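Long-range contact in methyl-accepting chemotaxis protein (Vibrio parahaemolyticus, PDB 4EXO), which probably senses small ligands such as the bound pyruvate through a periplasmic PAS-like Cache domain and passes the signal on for chemotaxis: residues W113-Y127 against W134-D146. Numbering follows the deposited sequence.
Sequences WHKPTINAQAPKLGY and WDWVLGTGIYIDD. With PYR (pyruvic acid), chain B.
The ring of Tyr143 lies between the aliphatic chains of two lysines, one over each face. Lys115 CG sits 3.8 Å from the centroid of the Tyr143 ring, almost on the ring normal, and Lys124 CG lies over the opposite face, displaced toward the rim, both as CH-pi contacts. Lys115 can run along the ring because its chain is extended, with CG anti to the backbone N (chi1 178°). Ala122 CB adds apolar packing at Tyr143 CD1, and next to it Pro123 CB meets Ile144 CG1 at 3.8 Å.

Tyr143 and Lys124 project from the same face of the antiparallel hairpin of strands 120-131 and 136-143, and Lys115 comes from the neighbouring strand 108-115. Leu125 and Ile142 exchange backbone hydrogen bonds, as do Tyr127 and Thr140, while Gly126 and Gly141 form a non-hydrogen-bonded pair with CA atoms 4.0 Å apart. The extended Lys124 side chain passes over Gly141, its CE 3.8 Å from Gly141 CA.

The sandwich illustrates how a lysine's methylenes can pack on a ring while its ammonium is spent on an anion. Lys115 NZ forms a forked salt bridge with Asp145, 2.8 Å from both OD1 and OD2, on the syn lone pair of each, and a water links it to Asp146. Tyr143 OH donates to His114 O at 2.6 Å, tilted 20° from the carbonyl plane, and accepts a longer bond from Lys124 NZ. Lys124 NZ also donates to PYR O at 2.6 Å, and the pyruvate carboxylate carbon lies over one face of Trp113. Tyr59, Tyr63 and His72 also hydrogen-bond the ligand.

Tyr143 is thus a second-shell residue in this Cache pocket: its ring supports the Lys124 chain and its hydroxyl is placed to steer the ammonium, whose charge probably favours carboxylate ligands.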
ATOM      1  N   TRP A 113       4.318 -17.046 -12.744  1.00 18.54           N
ATOM      2  CA  TRP A 113       5.487 -16.822 -11.925  1.00 18.27           C
ATOM      3  C   TRP A 113       5.316 -17.626 -10.626  1.00 18.37           C
ATOM      4  O   TRP A 113       4.184 -17.983 -10.219  1.00 19.29           O
ATOM      5  CB  TRP A 113       5.651 -15.322 -11.605  1.00 17.33           C
ATOM      6  CG  TRP A 113       7.041 -14.980 -11.142  1.00 17.86           C
ATOM      7  CD1 TRP A 113       7.502 -14.975  -9.837  1.00 18.51           C
ATOM      8  CD2 TRP A 113       8.158 -14.613 -11.966  1.00 19.47           C
ATOM      9  NE1 TRP A 113       8.837 -14.635  -9.819  1.00 19.55           N
ATOM     10  CE2 TRP A 113       9.257 -14.383 -11.104  1.00 19.72           C
ATOM     11  CE3 TRP A 113       8.327 -14.437 -13.362  1.00 20.01           C
ATOM     12  CZ2 TRP A 113      10.527 -14.017 -11.574  1.00 21.75           C
ATOM     13  CZ3 TRP A 113       9.598 -14.057 -13.829  1.00 22.06           C
ATOM     14  CH2 TRP A 113      10.673 -13.836 -12.938  1.00 21.46           C
ATOM     15  N   HIS A 114       6.435 -17.881  -9.963  1.00 18.55           N
ATOM     16  CA  HIS A 114       6.409 -18.439  -8.606  1.00 17.23           C
ATOM     17  C   HIS A 114       5.368 -17.683  -7.757  1.00 17.34           C
ATOM     18  O   HIS A 114       5.343 -16.453  -7.721  1.00 17.09           O
ATOM     19  CB  HIS A 114       7.793 -18.282  -7.988  1.00 16.75           C
ATOM     20  CG  HIS A 114       7.859 -18.614  -6.522  1.00 19.09           C
ATOM     21  ND1 HIS A 114       7.768 -17.654  -5.538  1.00 17.40           N
ATOM     22  CD2 HIS A 114       8.092 -19.787  -5.887  1.00 20.42           C
ATOM     23  CE1 HIS A 114       7.918 -18.224  -4.353  1.00 21.69           C
ATOM     24  NE2 HIS A 114       8.137 -19.519  -4.540  1.00 19.84           N
ATOM     25  N   LYS A 115       4.516 -18.434  -7.070  1.00 16.64           N
ATOM     26  CA  LYS A 115       3.545 -17.862  -6.149  1.00 17.36           C
ATOM     27  C   LYS A 115       3.962 -18.259  -4.703  1.00 18.05           C
ATOM     28  O   LYS A 115       3.977 -19.452  -4.378  1.00 19.06           O
ATOM     29  CB  LYS A 115       2.162 -18.447  -6.463  1.00 16.94           C
ATOM     30  CG  LYS A 115       1.047 -17.967  -5.534  1.00 19.62           C
ATOM     31  CD  LYS A 115      -0.320 -18.510  -6.001  1.00 20.85           C
ATOM     32  CE  LYS A 115      -1.433 -18.050  -5.073  1.00 23.06           C
ATOM     33  NZ  LYS A 115      -2.797 -18.538  -5.500  1.00 25.03           N
ATOM     34  N   PRO A 116       4.331 -17.275  -3.857  1.00 18.51           N
ATOM     35  CA  PRO A 116       4.887 -17.603  -2.530  1.00 18.13           C
ATOM     36  C   PRO A 116       4.075 -18.610  -1.734  1.00 18.22           C
ATOM     37  O   PRO A 116       4.667 -19.555  -1.172  1.00 20.27           O
ATOM     38  CB  PRO A 116       4.955 -16.241  -1.829  1.00 18.71           C
ATOM     39  CG  PRO A 116       5.331 -15.281  -3.012  1.00 16.89           C
ATOM     40  CD  PRO A 116       4.462 -15.832  -4.182  1.00 18.37           C
ATOM     41  N   THR A 117       2.757 -18.454  -1.672  1.00 19.79           N
ATOM     42  CA  THR A 117       1.974 -19.286  -0.745  1.00 19.65           C
ATOM     43  C   THR A 117       1.889 -20.774  -1.138  1.00 20.18           C
ATOM     44  O   THR A 117       1.385 -21.578  -0.344  1.00 20.68           O
ATOM     45  CB  THR A 117       0.540 -18.734  -0.503  1.00 20.25           C
ATOM     46  OG1 THR A 117      -0.155 -18.586  -1.752  1.00 20.00           O
ATOM     47  CG2 THR A 117       0.571 -17.380   0.260  1.00 21.73           C
ATOM     48  N   ILE A 118       2.318 -21.138  -2.353  1.00 19.20           N
ATOM     49  CA  ILE A 118       2.350 -22.559  -2.780  1.00 19.28           C
ATOM     50  C   ILE A 118       3.720 -22.985  -3.299  1.00 19.00           C
ATOM     51  O   ILE A 118       3.914 -24.143  -3.704  1.00 18.31           O
ATOM     52  CB  ILE A 118       1.269 -22.898  -3.867  1.00 20.27           C
ATOM     53  CG1 ILE A 118       1.479 -22.048  -5.149  1.00 18.79           C
ATOM     54  CG2 ILE A 118      -0.140 -22.719  -3.285  1.00 21.26           C
ATOM     55  CD1 ILE A 118       0.520 -22.445  -6.366  1.00 21.20           C
ATOM     56  N   ASN A 119       4.676 -22.057  -3.282  1.00 17.83           N
ATOM     57  CA  ASN A 119       6.009 -22.326  -3.806  1.00 18.56           C
ATOM     58  C   ASN A 119       5.986 -23.085  -5.149  1.00 18.69           C
ATOM     59  O   ASN A 119       6.663 -24.127  -5.307  1.00 17.86           O
ATOM     60  CB  ASN A 119       6.890 -23.098  -2.761  1.00 17.62           C
ATOM     61  CG  ASN A 119       8.357 -23.150  -3.165  1.00 18.19           C
ATOM     62  OD1 ASN A 119       8.843 -22.269  -3.904  1.00 18.87           O
ATOM     63  ND2 ASN A 119       9.079 -24.169  -2.696  1.00 17.66           N
ATOM     64  N   ALA A 120       5.203 -22.581  -6.118  1.00 18.38           N
ATOM     65  CA  ALA A 120       5.103 -23.220  -7.430  1.00 19.44           C
ATOM     66  C   ALA A 120       4.600 -22.156  -8.407  1.00 19.48           C
ATOM     67  O   ALA A 120       4.067 -21.153  -7.981  1.00 17.44           O
ATOM     68  CB  ALA A 120       4.074 -24.407  -7.361  1.00 20.04           C
ATOM     69  N   GLN A 121       4.783 -22.379  -9.715  1.00 20.23           N
ATOM     70  CA  GLN A 121       4.260 -21.433 -10.729  1.00 20.76           C
ATOM     71  C   GLN A 121       2.756 -21.315 -10.691  1.00 21.12           C
ATOM     72  O   GLN A 121       2.054 -22.309 -10.497  1.00 21.59           O
ATOM     73  CB  GLN A 121       4.709 -21.898 -12.142  1.00 21.65           C
ATOM     74  CG  GLN A 121       6.206 -22.032 -12.265  1.00 22.44           C
ATOM     75  CD  GLN A 121       6.862 -20.660 -12.304  1.00 25.16           C
ATOM     76  OE1 GLN A 121       6.459 -19.790 -13.096  1.00 23.60           O
ATOM     77  NE2 GLN A 121       7.858 -20.450 -11.440  1.00 23.16           N
ATOM     78  N   ALA A 122       2.239 -20.104 -10.875  1.00 19.98           N
ATOM     79  CA  ALA A 122       0.807 -19.863 -10.988  1.00 20.32           C
ATOM     80  C   ALA A 122       0.538 -18.664 -11.892  1.00 20.36           C
ATOM     81  O   ALA A 122       1.363 -17.745 -11.947  1.00 19.63           O
ATOM     82  CB  ALA A 122       0.163 -19.589  -9.626  1.00 20.44           C
ATOM     83  N   PRO A 123      -0.634 -18.646 -12.550  1.00 21.71           N
ATOM     84  CA  PRO A 123      -0.954 -17.478 -13.386  1.00 21.80           C
ATOM     85  C   PRO A 123      -1.109 -16.200 -12.574  1.00 20.97           C
ATOM     86  O   PRO A 123      -1.742 -16.201 -11.494  1.00 19.92           O
ATOM     87  CB  PRO A 123      -2.260 -17.864 -14.095  1.00 21.93           C
ATOM     88  CG  PRO A 123      -2.817 -19.014 -13.334  1.00 25.59           C
ATOM     89  CD  PRO A 123      -1.645 -19.721 -12.670  1.00 22.66           C
ATOM     90  N   LYS A 124      -0.567 -15.111 -13.122  1.00 20.95           N
ATOM     91  CA  LYS A 124      -0.498 -13.828 -12.423  1.00 20.28           C
ATOM     92  C   LYS A 124      -0.904 -12.707 -13.377  1.00 20.08           C
ATOM     93  O   LYS A 124      -0.780 -12.837 -14.610  1.00 20.15           O
ATOM     94  CB  LYS A 124       0.983 -13.628 -12.008  1.00 20.37           C
ATOM     95  CG  LYS A 124       1.319 -12.437 -11.139  1.00 20.15           C
ATOM     96  CD  LYS A 124       2.789 -12.555 -10.673  1.00 18.32           C
ATOM     97  CE  LYS A 124       3.166 -11.449  -9.654  1.00 17.41           C
ATOM     98  NZ  LYS A 124       4.547 -11.684  -9.060  1.00 19.09           N
ATOM     99  N   LEU A 125      -1.373 -11.600 -12.803  1.00 20.10           N
ATOM    100  CA  LEU A 125      -1.519 -10.363 -13.563  1.00 19.53           C
ATOM    101  C   LEU A 125      -0.573  -9.340 -12.946  1.00 19.30           C
ATOM    102  O   LEU A 125      -0.755  -8.945 -11.817  1.00 18.37           O
ATOM    103  CB  LEU A 125      -2.960  -9.860 -13.545  1.00 19.30           C
ATOM    104  CG  LEU A 125      -3.190  -8.443 -14.140  1.00 21.83           C
ATOM    105  CD1 LEU A 125      -2.751  -8.416 -15.619  1.00 21.48           C
ATOM    106  CD2 LEU A 125      -4.663  -8.074 -14.003  1.00 24.89           C
ATOM    107  N   GLY A 126       0.452  -8.947 -13.691  1.00 18.90           N
ATOM    108  CA  GLY A 126       1.446  -7.994 -13.190  1.00 18.99           C
ATOM    109  C   GLY A 126       1.121  -6.583 -13.602  1.00 19.04           C
ATOM    110  O   GLY A 126       0.394  -6.367 -14.574  1.00 19.38           O
ATOM    111  N   TYR A 127       1.628  -5.626 -12.841  1.00 18.78           N
ATOM    112  CA  TYR A 127       1.420  -4.211 -13.114  1.00 18.88           C
ATOM    113  C   TYR A 127       2.749  -3.512 -12.771  1.00 18.75           C
ATOM    114  O   TYR A 127       3.304  -3.712 -11.700  1.00 18.51           O
ATOM    115  CB  TYR A 127       0.237  -3.615 -12.315  1.00 19.36           C
ATOM    116  CG  TYR A 127       0.154  -2.117 -12.584  1.00 19.72           C
ATOM    117  CD1 TYR A 127      -0.203  -1.647 -13.844  1.00 19.00           C
ATOM    118  CD2 TYR A 127       0.551  -1.195 -11.612  1.00 17.77           C
ATOM    119  CE1 TYR A 127      -0.220  -0.269 -14.122  1.00 19.46           C
ATOM    120  CE2 TYR A 127       0.523   0.187 -11.869  1.00 21.07           C
ATOM    121  CZ  TYR A 127       0.145   0.625 -13.138  1.00 20.57           C
ATOM    122  OH  TYR A 127       0.101   1.961 -13.420  1.00 21.54           O
ATOM    123  N   TRP A 134      16.077   6.278 -11.743  1.00 23.52           N
ATOM    124  CA  TRP A 134      16.837   5.078 -11.419  1.00 23.19           C
ATOM    125  C   TRP A 134      16.839   3.964 -12.484  1.00 23.11           C
ATOM    126  O   TRP A 134      17.490   2.929 -12.277  1.00 23.10           O
ATOM    127  CB  TRP A 134      16.309   4.529 -10.091  1.00 22.73           C
ATOM    128  CG  TRP A 134      16.670   5.407  -8.952  1.00 23.59           C
ATOM    129  CD1 TRP A 134      17.576   6.443  -8.958  1.00 25.56           C
ATOM    130  CD2 TRP A 134      16.171   5.318  -7.629  1.00 23.98           C
ATOM    131  NE1 TRP A 134      17.653   7.013  -7.706  1.00 25.75           N
ATOM    132  CE2 TRP A 134      16.799   6.334  -6.871  1.00 25.47           C
ATOM    133  CE3 TRP A 134      15.240   4.481  -7.003  1.00 23.59           C
ATOM    134  CZ2 TRP A 134      16.533   6.524  -5.512  1.00 27.33           C
ATOM    135  CZ3 TRP A 134      14.977   4.677  -5.651  1.00 25.56           C
ATOM    136  CH2 TRP A 134      15.614   5.689  -4.925  1.00 26.86           C
ATOM    137  N   ASP A 135      16.154   4.196 -13.609  1.00 22.11           N
ATOM    138  CA  ASP A 135      15.876   3.196 -14.636  1.00 22.28           C
ATOM    139  C   ASP A 135      15.312   1.928 -13.962  1.00 22.44           C
ATOM    140  O   ASP A 135      15.811   0.826 -14.201  1.00 23.51           O
ATOM    141  CB  ASP A 135      17.143   2.845 -15.455  1.00 22.32           C
ATOM    142  CG  ASP A 135      16.853   1.994 -16.667  1.00 23.39           C
ATOM    143  OD1 ASP A 135      15.807   2.207 -17.325  1.00 26.84           O
ATOM    144  OD2 ASP A 135      17.686   1.090 -16.992  1.00 23.13           O
ATOM    145  N   TRP A 136      14.313   2.094 -13.098  1.00 20.70           N
ATOM    146  CA  TRP A 136      13.620   0.943 -12.511  1.00 19.72           C
ATOM    147  C   TRP A 136      12.240   0.821 -13.108  1.00 20.14           C
ATOM    148  O   TRP A 136      11.436   1.763 -13.048  1.00 21.13           O
ATOM    149  CB  TRP A 136      13.483   1.046 -10.994  1.00 19.72           C
ATOM    150  CG  TRP A 136      14.748   0.818 -10.207  1.00 20.06           C
ATOM    151  CD1 TRP A 136      15.995   0.505 -10.688  1.00 20.92           C
ATOM    152  CD2 TRP A 136      14.868   0.876  -8.785  1.00 21.90           C
ATOM    153  NE1 TRP A 136      16.886   0.372  -9.641  1.00 21.91           N
ATOM    154  CE2 TRP A 136      16.218   0.617  -8.465  1.00 23.36           C
ATOM    155  CE3 TRP A 136      13.961   1.125  -7.746  1.00 21.49           C
ATOM    156  CZ2 TRP A 136      16.675   0.564  -7.138  1.00 22.19           C
ATOM    157  CZ3 TRP A 136      14.426   1.109  -6.428  1.00 22.28           C
ATOM    158  CH2 TRP A 136      15.760   0.832  -6.142  1.00 22.93           C
ATOM    159  N   VAL A 137      11.972  -0.370 -13.641  1.00 19.07           N
ATOM    160  CA  VAL A 137      10.621  -0.828 -13.926  1.00 18.53           C
ATOM    161  C   VAL A 137      10.202  -1.566 -12.660  1.00 18.07           C
ATOM    162  O   VAL A 137      10.646  -2.701 -12.407  1.00 17.58           O
ATOM    163  CB  VAL A 137      10.605  -1.764 -15.143  1.00 18.49           C
ATOM    164  CG1 VAL A 137       9.183  -2.321 -15.379  1.00 18.07           C
ATOM    165  CG2 VAL A 137      11.089  -1.024 -16.399  1.00 18.12           C
ATOM    166  N   LEU A 138       9.410  -0.871 -11.857  1.00 17.78           N
ATOM    167  CA  LEU A 138       8.969  -1.365 -10.534  1.00 17.74           C
ATOM    168  C   LEU A 138       7.604  -2.022 -10.729  1.00 17.49           C
ATOM    169  O   LEU A 138       6.717  -1.396 -11.291  1.00 18.24           O
ATOM    170  CB  LEU A 138       8.832  -0.189  -9.565  1.00 16.94           C
ATOM    171  CG  LEU A 138       8.295  -0.474  -8.144  1.00 17.73           C
ATOM    172  CD1 LEU A 138       9.260  -1.425  -7.393  1.00 15.76           C
ATOM    173  CD2 LEU A 138       8.091   0.825  -7.338  1.00 18.09           C
ATOM    174  N   GLY A 139       7.432  -3.247 -10.234  1.00 17.20           N
ATOM    175  CA  GLY A 139       6.213  -4.011 -10.514  1.00 17.37           C
ATOM    176  C   GLY A 139       5.675  -4.765  -9.310  1.00 17.73           C
ATOM    177  O   GLY A 139       6.398  -4.984  -8.345  1.00 17.29           O
ATOM    178  N   THR A 140       4.409  -5.158  -9.384  1.00 18.20           N
ATOM    179  CA  THR A 140       3.823  -6.065  -8.422  1.00 18.87           C
ATOM    180  C   THR A 140       2.762  -6.844  -9.203  1.00 19.59           C
ATOM    181  O   THR A 140       2.733  -6.789 -10.447  1.00 18.97           O
ATOM    182  CB  THR A 140       3.233  -5.319  -7.168  1.00 19.88           C
ATOM    183  OG1 THR A 140       2.704  -6.313  -6.256  1.00 21.04           O
ATOM    184  CG2 THR A 140       2.092  -4.376  -7.558  1.00 20.65           C
ATOM    185  N   GLY A 141       1.899  -7.588  -8.522  1.00 19.52           N
ATOM    186  CA  GLY A 141       0.916  -8.404  -9.257  1.00 18.42           C
ATOM    187  C   GLY A 141      -0.074  -9.071  -8.334  1.00 19.52           C
ATOM    188  O   GLY A 141       0.108  -9.076  -7.110  1.00 18.80           O
ATOM    189  N   ILE A 142      -1.151  -9.586  -8.924  1.00 19.35           N
ATOM    190  CA  ILE A 142      -2.139 -10.403  -8.200  0.50 19.71           C
ATOM    191  C   ILE A 142      -2.217 -11.771  -8.889  1.00 20.33           C
ATOM    192  O   ILE A 142      -2.133 -11.846 -10.126  1.00 19.57           O
ATOM    193  CB  ILE A 142      -3.510  -9.697  -8.176  0.50 19.20           C
ATOM    194  CG1 ILE A 142      -3.394  -8.382  -7.395  0.50 19.11           C
ATOM    195  CG2 ILE A 142      -4.597 -10.579  -7.579  0.50 19.00           C
ATOM    196  CD1 ILE A 142      -4.672  -7.606  -7.319  0.50 17.84           C
ATOM    197  N   TYR A 143      -2.385 -12.845  -8.120  1.00 20.74           N
ATOM    198  CA  TYR A 143      -2.444 -14.183  -8.742  1.00 23.10           C
ATOM    199  C   TYR A 143      -3.879 -14.499  -9.156  1.00 26.20           C
ATOM    200  O   TYR A 143      -4.818 -14.171  -8.449  1.00 26.57           O
ATOM    201  CB  TYR A 143      -1.828 -15.248  -7.818  1.00 22.45           C
ATOM    202  CG  TYR A 143      -0.316 -15.034  -7.730  1.00 22.14           C
ATOM    203  CD1 TYR A 143       0.553 -15.724  -8.596  1.00 20.23           C
ATOM    204  CD2 TYR A 143       0.238 -14.119  -6.840  1.00 20.37           C
ATOM    205  CE1 TYR A 143       1.922 -15.513  -8.560  1.00 18.98           C
ATOM    206  CE2 TYR A 143       1.615 -13.896  -6.796  1.00 19.39           C
ATOM    207  CZ  TYR A 143       2.448 -14.593  -7.647  1.00 18.83           C
ATOM    208  OH  TYR A 143       3.814 -14.385  -7.605  1.00 18.02           O
ATOM    209  N   ILE A 144      -4.062 -15.077 -10.328  1.00 29.85           N
ATOM    210  CA  ILE A 144      -5.423 -15.232 -10.842  1.00 34.11           C
ATOM    211  C   ILE A 144      -5.887 -16.688 -10.883  1.00 36.61           C
ATOM    212  O   ILE A 144      -6.987 -16.975 -11.387  1.00 37.72           O
ATOM    213  CB  ILE A 144      -5.626 -14.544 -12.212  1.00 34.18           C
ATOM    214  CG1 ILE A 144      -4.549 -14.955 -13.212  1.00 35.71           C
ATOM    215  CG2 ILE A 144      -5.602 -13.007 -12.067  1.00 36.26           C
ATOM    216  CD1 ILE A 144      -4.712 -14.241 -14.529  1.00 39.04           C
ATOM    217  N   ASP A 145      -5.072 -17.591 -10.344  1.00 38.84           N
ATOM    218  CA  ASP A 145      -5.441 -19.019 -10.296  1.00 42.43           C
ATOM    219  C   ASP A 145      -6.846 -19.309  -9.734  1.00 44.43           C
ATOM    220  O   ASP A 145      -7.468 -20.300 -10.143  1.00 45.71           O
ATOM    221  CB  ASP A 145      -4.349 -19.937  -9.689  1.00 42.05           C
ATOM    222  CG  ASP A 145      -3.707 -19.381  -8.403  1.00 44.34           C
ATOM    223  OD1 ASP A 145      -3.830 -18.177  -8.065  1.00 43.58           O
ATOM    224  OD2 ASP A 145      -3.036 -20.189  -7.722  1.00 46.91           O
ATOM    225  N   ASP A 146      -7.342 -18.471  -8.817  1.00 46.50           N
ATOM    226  CA  ASP A 146      -8.802 -18.395  -8.557  1.00 48.22           C
ATOM    227  C   ASP A 146      -9.593 -17.991  -9.843  1.00 48.39           C
ATOM    228  O   ASP A 146     -10.255 -16.942  -9.927  1.00 48.41           O
ATOM    229  CB  ASP A 146      -9.148 -17.498  -7.338  1.00 48.87           C
ATOM    230  CG  ASP A 146      -8.254 -16.268  -7.228  1.00 51.50           C
ATOM    231  OD1 ASP A 146      -8.247 -15.456  -8.184  1.00 52.88           O
ATOM    232  OD2 ASP A 146      -7.559 -16.111  -6.189  1.00 53.38           O
TER
HETATM  233  C   PYR B 201       7.768 -11.399 -10.397  1.00 20.67           C
HETATM  234  O   PYR B 201       6.510 -11.548 -10.755  1.00 20.01           O
HETATM  235  OXT PYR B 201       8.112 -11.677  -9.155  1.00 19.95           O
HETATM  236  CA  PYR B 201       8.744 -10.961 -11.322  1.00 21.76           C
HETATM  237  O3  PYR B 201       9.943 -10.845 -10.885  1.00 19.66           O
HETATM  238  CB  PYR B 201       8.465 -10.657 -12.789  1.00 20.45           C
HETATM  239  O   HOH W   1      -5.366 -17.271  -4.939  1.00 51.85           O